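Local coordinates for protein beta-lactamase II (Erythrobacter litoralis, PDB 6V72) that probably hydrolyses beta-lactams to substituted beta-amino acids as a zinc-dependent class B beta-lactamase, and so would confer antibiotic resistance, at residues A[205-208]-A[209-212]. Sequence-based numbering, arbitrary orientation.
Sequences YAQS and VRNF
Q207 reaches across to both R210 and N211 on the first turns of alpha-helix 205-215, which lies in the beta-alpha-beta unit between strands 179-181 and 221-223 of the metallo-beta-lactamase fold. A primary amide suits this place because it can accept on one side and donate on the other. R210 NH1 donates a hydrogen bond to Q207 OE1 at 3.0 Å, from above the carbonyl plane, with the amide and guanidinium planes 39° apart. Q207 NE2 donates in turn to N211 OD1 at 2.9 Å; the two amides are turned 56° against each other. The bend of Q207 at chi2 (58°) turns its amide toward the next turn, and the two bonds should favour this orientation over the flipped one. R210 is long enough for NH2 to salt-bridge E243, a calcium ligand on helix 233-243, while N211 ND2 donates to P161 O. On the buried side, S208 has a short hydroxyl that bonds G163 O, and Y205 OH reaches M185 O. The Y205 ring lies close to H165, a zinc ligand in another structure of this protein, though this chain holds no zinc. V209 offers that ring's edge a compact methyl, CG2, 3.7 Å from Y205 CD1.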
ATOM      1  N   TYR A 205     -13.721  -5.730  -2.732  1.00 12.65           N
ATOM      2  CA  TYR A 205     -13.534  -4.703  -1.706  1.00 12.74           C
ATOM      3  C   TYR A 205     -14.629  -3.643  -1.771  1.00 12.19           C
ATOM      4  O   TYR A 205     -15.240  -3.298  -0.749  1.00 12.48           O
ATOM      5  CB  TYR A 205     -12.146  -4.076  -1.867  1.00 12.51           C
ATOM      6  CG  TYR A 205     -11.532  -3.439  -0.633  1.00 11.85           C
ATOM      7  CD1 TYR A 205     -12.216  -2.487   0.118  1.00 12.40           C
ATOM      8  CD2 TYR A 205     -10.235  -3.764  -0.254  1.00 11.58           C
ATOM      9  CE1 TYR A 205     -11.627  -1.889   1.213  1.00 12.35           C
ATOM     10  CE2 TYR A 205      -9.644  -3.195   0.841  1.00 13.18           C
ATOM     11  CZ  TYR A 205     -10.340  -2.267   1.584  1.00 11.86           C
ATOM     12  OH  TYR A 205      -9.711  -1.705   2.684  1.00 14.55           O
ATOM     13  N   ALA A 206     -14.908  -3.113  -2.962  1.00 12.63           N
ATOM     14  CA  ALA A 206     -15.875  -2.025  -3.034  1.00 12.24           C
ATOM     15  C   ALA A 206     -17.270  -2.470  -2.593  1.00 12.15           C
ATOM     16  O   ALA A 206     -17.943  -1.753  -1.843  1.00 13.49           O
ATOM     17  CB  ALA A 206     -15.919  -1.464  -4.461  1.00 15.55           C
ATOM     18  N   GLN A 207     -17.726  -3.644  -3.040  1.00 14.44           N
ATOM     19  CA  GLN A 207     -19.043  -4.093  -2.613  1.00 13.82           C
ATOM     20  C   GLN A 207     -19.071  -4.374  -1.116  1.00 13.19           C
ATOM     21  O   GLN A 207     -20.079  -4.117  -0.457  1.00 13.35           O
ATOM     22  CB  GLN A 207     -19.477  -5.338  -3.387  1.00 15.22           C
ATOM     23  CG  GLN A 207     -20.904  -5.767  -3.072  1.00 17.13           C
ATOM     24  CD  GLN A 207     -21.923  -4.663  -3.369  1.00 19.57           C
ATOM     25  OE1 GLN A 207     -21.868  -3.989  -4.419  1.00 21.86           O
ATOM     26  NE2 GLN A 207     -22.851  -4.470  -2.452  1.00 19.97           N
ATOM     27  N   SER A 208     -17.982  -4.906  -0.560  1.00 12.09           N
ATOM     28  CA  SER A 208     -17.962  -5.125   0.884  1.00 11.13           C
ATOM     29  C   SER A 208     -18.063  -3.814   1.641  1.00 11.71           C
ATOM     30  O   SER A 208     -18.733  -3.738   2.678  1.00 12.55           O
ATOM     31  CB  SER A 208     -16.706  -5.898   1.287  1.00 11.79           C
ATOM     32  OG  SER A 208     -16.652  -7.146   0.580  1.00 12.76           O
ATOM     33  N   VAL A 209     -17.432  -2.756   1.138  1.00 11.88           N
ATOM     34  CA  VAL A 209     -17.601  -1.460   1.791  1.00 11.88           C
ATOM     35  C   VAL A 209     -19.051  -0.989   1.673  1.00 11.80           C
ATOM     36  O   VAL A 209     -19.623  -0.466   2.633  1.00 12.83           O
ATOM     37  CB  VAL A 209     -16.612  -0.427   1.211  1.00 11.97           C
ATOM     38  CG1 VAL A 209     -16.880   0.975   1.773  1.00 14.14           C
ATOM     39  CG2 VAL A 209     -15.190  -0.825   1.536  1.00 12.68           C
ATOM     40  N   ARG A 210     -19.678  -1.181   0.505  1.00 12.39           N
ATOM     41  CA  ARG A 210     -21.083  -0.808   0.379  1.00 13.42           C
ATOM     42  C   ARG A 210     -21.941  -1.594   1.351  1.00 13.60           C
ATOM     43  O   ARG A 210     -22.921  -1.065   1.893  1.00 15.16           O
ATOM     44  CB  ARG A 210     -21.584  -1.059  -1.041  1.00 13.55           C
ATOM     45  CG  ARG A 210     -20.904  -0.221  -2.127  1.00 14.26           C
ATOM     46  CD  ARG A 210     -21.628  -0.421  -3.473  1.00 15.54           C
ATOM     47  NE  ARG A 210     -20.841   0.197  -4.536  1.00 17.94           N
ATOM     48  CZ  ARG A 210     -20.045  -0.462  -5.374  1.00 17.29           C
ATOM     49  NH1 ARG A 210     -19.984  -1.793  -5.345  1.00 18.97           N
ATOM     50  NH2 ARG A 210     -19.316   0.216  -6.254  1.00 19.81           N
ATOM     51  N   ASN A 211     -21.625  -2.885   1.534  1.00 12.96           N
ATOM     52  CA  ASN A 211     -22.388  -3.721   2.459  1.00 12.54           C
ATOM     53  C   ASN A 211     -22.275  -3.201   3.890  1.00 12.34           C
ATOM     54  O   ASN A 211     -23.269  -3.123   4.610  1.00 14.36           O
ATOM     55  CB  ASN A 211     -21.885  -5.161   2.380  1.00 12.15           C
ATOM     56  CG  ASN A 211     -22.234  -5.834   1.052  1.00 13.12           C
ATOM     57  OD1 ASN A 211     -23.129  -5.385   0.322  1.00 16.32           O
ATOM     58  ND2 ASN A 211     -21.553  -6.925   0.755  1.00 14.80           N
ATOM     59  N   PHE A 212     -21.056  -2.853   4.312  1.00 13.58           N
ATOM     60  CA  PHE A 212     -20.846  -2.252   5.634  1.00 12.44           C
ATOM     61  C   PHE A 212     -21.650  -0.966   5.794  1.00 13.74           C
ATOM     62  O   PHE A 212     -22.307  -0.753   6.823  1.00 13.95           O
ATOM     63  CB  PHE A 212     -19.346  -1.988   5.839  1.00 12.21           C
ATOM     64  CG  PHE A 212     -19.012  -1.159   7.059  1.00 12.92           C
ATOM     65  CD1 PHE A 212     -19.087  -1.703   8.332  1.00 13.35           C
ATOM     66  CD2 PHE A 212     -18.594   0.157   6.925  1.00 14.17           C
ATOM     67  CE1 PHE A 212     -18.753  -0.938   9.455  1.00 11.89           C
ATOM     68  CE2 PHE A 212     -18.259   0.929   8.039  1.00 14.91           C
ATOM     69  CZ  PHE A 212     -18.343   0.376   9.307  1.00 13.89           C
TER